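PDB 3QEC: putative carbohydrate binding protein from Pseudomonas aeruginosa, which probably binds carbohydrates, binds heparin and suramin, and may act in carbohydrate transport and biofilm formation. Local coordinates for residues T43-A48 / S113-S118; T108-S113 / T131-V136. One frame throughout, in Å; residues are numbered along the deposited sequence.

Contact 1. Residues T43-A48 / S113-S118. With PEG (di(hydroxyethyl)ether), chain F.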
loop_
_atom_site.group_PDB
_atom_site.type_symbol
_atom_site.label_atom_id
_atom_site.label_comp_id
_atom_site.label_asym_id
_atom_site.label_seq_id
_atom_site.Cartn_x
_atom_site.Cartn_y
_atom_site.Cartn_z
ATOM N N THR A 43 -11.805 -6.650 2.439
ATOM C CA THR A 43 -12.632 -7.047 1.305
ATOM C C THR A 43 -13.012 -5.830 0.457
ATOM O O THR A 43 -13.270 -4.763 1.011
ATOM C CB THR A 43 -13.867 -7.810 1.794
ATOM O OG1 THR A 43 -14.711 -6.924 2.534
ATOM C CG2 THR A 43 -13.506 -9.025 2.643
ATOM N N ASN A 44 -13.030 -5.991 -0.890
ATOM C CA ASN A 44 -13.362 -4.954 -1.880
ATOM C C ASN A 44 -12.594 -3.628 -1.589
ATOM O O ASN A 44 -13.138 -2.534 -1.713
ATOM C CB ASN A 44 -14.884 -4.752 -1.945
ATOM C CG ASN A 44 -15.390 -4.007 -3.155
ATOM O OD1 ASN A 44 -16.177 -3.062 -3.027
ATOM N ND2 ASN A 44 -14.993 -4.433 -4.357
ATOM N N THR A 45 -11.307 -3.764 -1.232
ATOM C CA THR A 45 -10.387 -2.688 -0.859
ATOM C C THR A 45 -9.328 -2.511 -1.942
ATOM O O THR A 45 -8.786 -3.502 -2.437
ATOM C CB THR A 45 -9.757 -3.018 0.515
ATOM O OG1 THR A 45 -10.810 -3.160 1.472
ATOM C CG2 THR A 45 -8.793 -1.957 0.996
ATOM N N LYS A 46 -9.045 -1.240 -2.309
ATOM C CA LYS A 46 -8.049 -0.902 -3.319
ATOM C C LYS A 46 -6.633 -1.091 -2.770
ATOM O O LYS A 46 -6.355 -0.740 -1.617
ATOM C CB LYS A 46 -8.248 0.529 -3.840
ATOM C CG LYS A 46 -9.384 0.629 -4.843
ATOM C CD LYS A 46 -9.521 2.029 -5.420
ATOM C CE LYS A 46 -10.718 2.157 -6.333
ATOM N NZ LYS A 46 -10.829 3.520 -6.918
ATOM N N VAL A 47 -5.761 -1.690 -3.598
ATOM C CA VAL A 47 -4.338 -1.969 -3.326
ATOM C C VAL A 47 -3.519 -1.296 -4.437
ATOM O O VAL A 47 -3.837 -1.460 -5.609
ATOM C CB VAL A 47 -4.038 -3.504 -3.208
ATOM C CG1 VAL A 47 -2.554 -3.771 -2.981
ATOM C CG2 VAL A 47 -4.864 -4.151 -2.103
ATOM N N ALA A 48 -2.508 -0.516 -4.066
ATOM C CA ALA A 48 -1.631 0.197 -4.999
ATOM C C ALA A 48 -0.255 -0.463 -5.085
ATOM O O ALA A 48 0.293 -0.913 -4.071
ATOM C CB ALA A 48 -1.475 1.653 -4.568
ATOM N N SER A 113 -1.949 -0.345 0.929
ATOM C CA SER A 113 -3.405 -0.309 1.091
ATOM C C SER A 113 -3.815 0.413 2.387
ATOM O O SER A 113 -2.965 0.708 3.235
ATOM C CB SER A 113 -3.983 -1.720 1.082
ATOM O OG SER A 113 -5.380 -1.688 0.833
ATOM N N GLU A 114 -5.117 0.716 2.514
ATOM C CA GLU A 114 -5.716 1.344 3.687
ATOM C C GLU A 114 -6.965 0.552 4.070
ATOM O O GLU A 114 -7.888 0.402 3.269
ATOM C CB GLU A 114 -6.031 2.827 3.438
ATOM C CG GLU A 114 -6.713 3.528 4.606
ATOM C CD GLU A 114 -6.612 5.042 4.660
ATOM O OE1 GLU A 114 -5.885 5.638 3.835
ATOM O OE2 GLU A 114 -7.226 5.633 5.575
ATOM N N LEU A 115 -6.968 0.019 5.286
ATOM C CA LEU A 115 -8.071 -0.772 5.792
ATOM C C LEU A 115 -8.463 -0.270 7.181
ATOM O O LEU A 115 -7.683 -0.368 8.128
ATOM C CB LEU A 115 -7.681 -2.268 5.795
ATOM C CG LEU A 115 -8.625 -3.259 6.465
ATOM C CD1 LEU A 115 -10.001 -3.288 5.785
ATOM C CD2 LEU A 115 -8.000 -4.625 6.500
ATOM N N THR A 116 -9.663 0.311 7.279
ATOM C CA THR A 116 -10.215 0.828 8.529
ATOM C C THR A 116 -11.630 0.264 8.739
ATOM O O THR A 116 -12.308 -0.110 7.781
ATOM C CB THR A 116 -10.179 2.374 8.585
ATOM O OG1 THR A 116 -11.049 2.916 7.600
ATOM C CG2 THR A 116 -8.776 2.946 8.399
ATOM N N TRP A 117 -12.043 0.156 9.999
ATOM C CA TRP A 117 -13.355 -0.340 10.389
ATOM C C TRP A 117 -13.719 0.260 11.753
ATOM O O TRP A 117 -12.905 0.964 12.362
ATOM C CB TRP A 117 -13.410 -1.887 10.381
ATOM C CG TRP A 117 -12.514 -2.539 11.389
ATOM C CD1 TRP A 117 -12.849 -2.918 12.658
ATOM C CD2 TRP A 117 -11.106 -2.794 11.252
ATOM N NE1 TRP A 117 -11.736 -3.375 13.325
ATOM C CE2 TRP A 117 -10.661 -3.356 12.471
ATOM C CE3 TRP A 117 -10.178 -2.618 10.208
ATOM C CZ2 TRP A 117 -9.330 -3.744 12.675
ATOM C CZ3 TRP A 117 -8.861 -2.996 10.415
ATOM C CH2 TRP A 117 -8.449 -3.545 11.638
ATOM N N SER A 118 -14.951 0.018 12.207
ATOM C CA SER A 118 -15.467 0.548 13.460
ATOM C C SER A 118 -15.638 -0.522 14.515
ATOM O O SER A 118 -16.092 -1.636 14.237
ATOM C CB SER A 118 -16.797 1.255 13.237
ATOM O OG SER A 118 -16.556 2.612 12.911
HETATM C C1 PEG F . -11.704 -0.488 3.142
HETATM O O1 PEG F . -12.388 -1.747 3.197
HETATM C C2 PEG F . -11.665 0.278 4.446
HETATM O O2 PEG F . -10.696 1.322 4.401
HETATM C C3 PEG F . -11.205 2.680 4.295
HETATM C C4 PEG F . -10.331 3.582 3.420
HETATM O O4 PEG F . -9.950 2.982 2.153
#

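Contact 2. Residues T108-S113 / T131-V136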
loop_
_atom_site.group_PDB
_atom_site.type_symbol
_atom_site.label_atom_id
_atom_site.label_comp_id
_atom_site.label_asym_id
_atom_site.label_seq_id
_atom_site.Cartn_x
_atom_site.Cartn_y
_atom_site.Cartn_z
ATOM N N THR A 108 11.625 -2.888 -8.342
ATOM C CA THR A 108 11.353 -2.847 -6.901
ATOM C C THR A 108 10.173 -1.922 -6.660
ATOM O O THR A 108 10.117 -0.832 -7.228
ATOM C CB THR A 108 12.607 -2.485 -6.100
ATOM O OG1 THR A 108 13.707 -3.253 -6.624
ATOM C CG2 THR A 108 12.438 -2.798 -4.598
ATOM N N TYR A 109 9.212 -2.384 -5.850
ATOM C CA TYR A 109 7.953 -1.677 -5.636
ATOM C C TYR A 109 7.538 -1.528 -4.196
ATOM O O TYR A 109 7.969 -2.293 -3.324
ATOM C CB TYR A 109 6.804 -2.466 -6.330
ATOM C CG TYR A 109 6.975 -2.691 -7.817
ATOM C CD1 TYR A 109 7.726 -3.758 -8.299
ATOM C CD2 TYR A 109 6.348 -1.861 -8.745
ATOM C CE1 TYR A 109 7.899 -3.959 -9.665
ATOM C CE2 TYR A 109 6.507 -2.058 -10.114
ATOM C CZ TYR A 109 7.296 -3.100 -10.568
ATOM O OH TYR A 109 7.463 -3.297 -11.910
ATOM N N TYR A 110 6.629 -0.570 -3.969
ATOM C CA TYR A 110 5.857 -0.391 -2.746
ATOM C C TYR A 110 4.496 -0.947 -3.056
ATOM O O TYR A 110 3.925 -0.609 -4.097
ATOM C CB TYR A 110 5.751 1.084 -2.275
ATOM C CG TYR A 110 6.983 1.603 -1.571
ATOM C CD1 TYR A 110 7.439 1.020 -0.391
ATOM C CD2 TYR A 110 7.703 2.679 -2.086
ATOM C CE1 TYR A 110 8.602 1.468 0.233
ATOM C CE2 TYR A 110 8.883 3.115 -1.484
ATOM C CZ TYR A 110 9.314 2.525 -0.312
ATOM O OH TYR A 110 10.460 2.983 0.294
ATOM N N ILE A 111 4.006 -1.855 -2.220
ATOM C CA ILE A 111 2.651 -2.411 -2.339
ATOM C C ILE A 111 1.934 -1.868 -1.077
ATOM O O ILE A 111 2.460 -2.003 0.032
ATOM C CB ILE A 111 2.637 -3.946 -2.568
ATOM C CG1 ILE A 111 1.225 -4.462 -2.941
ATOM C CG2 ILE A 111 3.332 -4.746 -1.434
ATOM C CD1 ILE A 111 1.234 -5.870 -3.585
ATOM N N SER A 112 0.857 -1.098 -1.272
ATOM C CA SER A 112 0.218 -0.341 -0.201
ATOM C C SER A 112 -1.311 -0.342 -0.260
ATOM O O SER A 112 -1.895 -0.268 -1.345
ATOM C CB SER A 112 0.703 1.112 -0.269
ATOM O OG SER A 112 0.347 1.864 0.881
ATOM N N SER A 113 -1.949 -0.345 0.929
ATOM C CA SER A 113 -3.405 -0.309 1.091
ATOM C C SER A 113 -3.815 0.413 2.387
ATOM O O SER A 113 -2.965 0.708 3.235
ATOM C CB SER A 113 -3.983 -1.720 1.082
ATOM O OG SER A 113 -5.380 -1.688 0.833
ATOM N N THR A 131 -3.157 2.384 7.552
ATOM C CA THR A 131 -2.373 2.093 6.348
ATOM C C THR A 131 -1.361 0.986 6.621
ATOM O O THR A 131 -0.881 0.833 7.755
ATOM C CB THR A 131 -1.674 3.362 5.802
ATOM O OG1 THR A 131 -0.846 3.923 6.820
ATOM C CG2 THR A 131 -2.658 4.421 5.314
ATOM N N VAL A 132 -1.058 0.202 5.573
ATOM C CA VAL A 132 -0.071 -0.875 5.602
ATOM C C VAL A 132 0.668 -0.848 4.240
ATOM O O VAL A 132 0.029 -0.785 3.183
ATOM C CB VAL A 132 -0.646 -2.271 6.002
ATOM C CG1 VAL A 132 -1.819 -2.703 5.107
ATOM C CG2 VAL A 132 0.452 -3.343 6.059
ATOM N N THR A 133 2.018 -0.805 4.290
ATOM C CA THR A 133 2.893 -0.705 3.117
ATOM C C THR A 133 4.104 -1.626 3.281
ATOM O O THR A 133 4.769 -1.599 4.320
ATOM C CB THR A 133 3.328 0.771 2.936
ATOM O OG1 THR A 133 2.164 1.606 2.853
ATOM C CG2 THR A 133 4.243 0.997 1.740
ATOM N N LYS A 134 4.398 -2.419 2.234
ATOM C CA LYS A 134 5.545 -3.335 2.185
ATOM C C LYS A 134 6.333 -3.149 0.883
ATOM O O LYS A 134 5.802 -2.593 -0.098
ATOM C CB LYS A 134 5.065 -4.805 2.297
ATOM C CG LYS A 134 4.443 -5.191 3.645
ATOM C CD LYS A 134 5.500 -5.478 4.705
ATOM C CE LYS A 134 4.907 -5.677 6.069
ATOM N NZ LYS A 134 5.947 -6.072 7.043
ATOM N N LEU A 135 7.590 -3.628 0.869
ATOM C CA LEU A 135 8.440 -3.649 -0.319
ATOM C C LEU A 135 8.297 -5.004 -1.030
ATOM O O LEU A 135 8.347 -6.048 -0.357
ATOM C CB LEU A 135 9.925 -3.428 0.050
ATOM C CG LEU A 135 10.439 -1.995 0.315
ATOM C CD1 LEU A 135 11.740 -2.028 1.126
ATOM C CD2 LEU A 135 10.676 -1.213 -1.004
ATOM N N VAL A 136 8.186 -5.006 -2.389
ATOM C CA VAL A 136 8.171 -6.264 -3.169
ATOM C C VAL A 136 9.160 -6.115 -4.353
ATOM O O VAL A 136 9.131 -5.113 -5.067
ATOM C CB VAL A 136 6.751 -6.768 -3.604
ATOM C CG1 VAL A 136 5.936 -5.688 -4.304
ATOM C CG2 VAL A 136 6.827 -8.041 -4.448
#

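Contact 1. Residues T43-A48 / S113-S118
Strands 46-51 and 107-120 run antiparallel and come closest here at Val47 and Ser113, CA to CA 4.8 Å, whereas at Thr45 and Leu115, where 43-45 is still loop, the CA atoms stand 7.3 Å from each other. The cross-link near the close approach comes from a side chain. Ser113 OG donates to Lys46 O at 2.8 Å, reaching the carbonyl from 31° out of its plane. Ser113 holds its OG anti to the backbone N (chi1 -162°), which carries the hydroxyl across to the carbonyl of Lys46.

Thr45 points toward strand 107-120 and divides its two branches between two jobs. Its methyl, CG2, packs on Ser113 OG and Glu114 O, each 3.4 Å away. Its hydroxyl faces the bound di(hydroxyethyl)ether, accepting a hydrogen bond from PEG O1 at 2.7 Å, while OG1 itself donates to Thr43 O from well above that carbonyl's plane. On the far strand, Thr116 N gives a 3.2 Å bond to the ether oxygen O2, with an angle of 153° at the hydrogen. The bound ether thus links the loop residue Thr45 to strand 107-120 at Thr116, just before strand 46-51 begins. Its O4 makes a weak bond to Glu114 O, and Leu115 CD1 lies 3.8 Å from PEG O1.

Val47 and Ser113 turn inward to Leu148, and Ser113 also meets Leu30, both on strands of the other sheet. Thr45 N is also hydrogen-bonded to Thr93 OG1. The ether between Thr45 and Thr116 is most likely a crystallisation additive, so no sugar site can be inferred from it. The whole is an antiparallel strand pair of a beta sandwich, joined at the start of strand 46-51 by a serine hydroxyl.

Contact 2. Residues T108-S113 / T131-V136
Tyr109 to Ser113 and Val132 to Val136 zip together as an antiparallel ladder, the two short segments at 155° to one another. Tyr109, Ile111 and Ser113 each exchange a pair of backbone hydrogen bonds with Val136, Lys134 and Val132; Ile111 N to Lys134 O is typical at 2.9 Å, with 173° at the hydrogen.

On the face that carries Ile111, the knob is Val136. Its CG1, set between backbone N and carbonyl carbon, drops into the hollow between Tyr109 CB, 3.9 Å away, and Ile111 CG2, 4.0 Å away. The Tyr109 ring swings away from the partner strand and sends its hydroxyl to Pro105 O. Leu49 packs on both Tyr109 and Val136, while Ile26 meets Ile111, continuing the greasy layer beyond the hairpin.

The opposite face is shaped by the Tyr110 ring. Its long edge runs beside Leu135, both side chains leaving the sheet in the same sense, with Tyr110 CE1 3.6 Å from Leu135 CD2. The neighbouring ring carbon CD1 meets Thr133 CG2 at 3.8 Å, so the ring spans two bumps of the other strand. Tyr60 of helix 54-63 meets this ring too, with the planes about 60° apart.

Further along, Ser112 OG and Thr133 OG1 stand 2.7 Å apart as a hydroxyl pair. Near Val136 the inner face is mainly hydrocarbon; farther along it Ser113 is polar, its OG bonded to Lys46 O. Beneath the helix, aromatic and methyl contacts give way to hydroxyls, and Thr133 OG1 ties the hairpin to Gly64 O, just after helix 54-63.

In the fold
Contact 1 and contact 2 lie on one antiparallel sheet, with strand 107-120 in the middle of both: strand 46-51 flanks it on one edge and strand 125-138 on the other. Ser113 belongs to both contacts, whose centres are 13 Å apart. A probable hydrogen bond from Ala48 N to Ser112 O, 2.8 Å, joins 43-48 to 108-113. On the inner face Val47 CG1 meets Ile111 CG1 at 3.8 Å. Each contact also has a small glycol nearby: the di(hydroxyethyl)ether within contact 1, and a triethylene glycol about 4 Å from the Tyr110 side chain in contact 2.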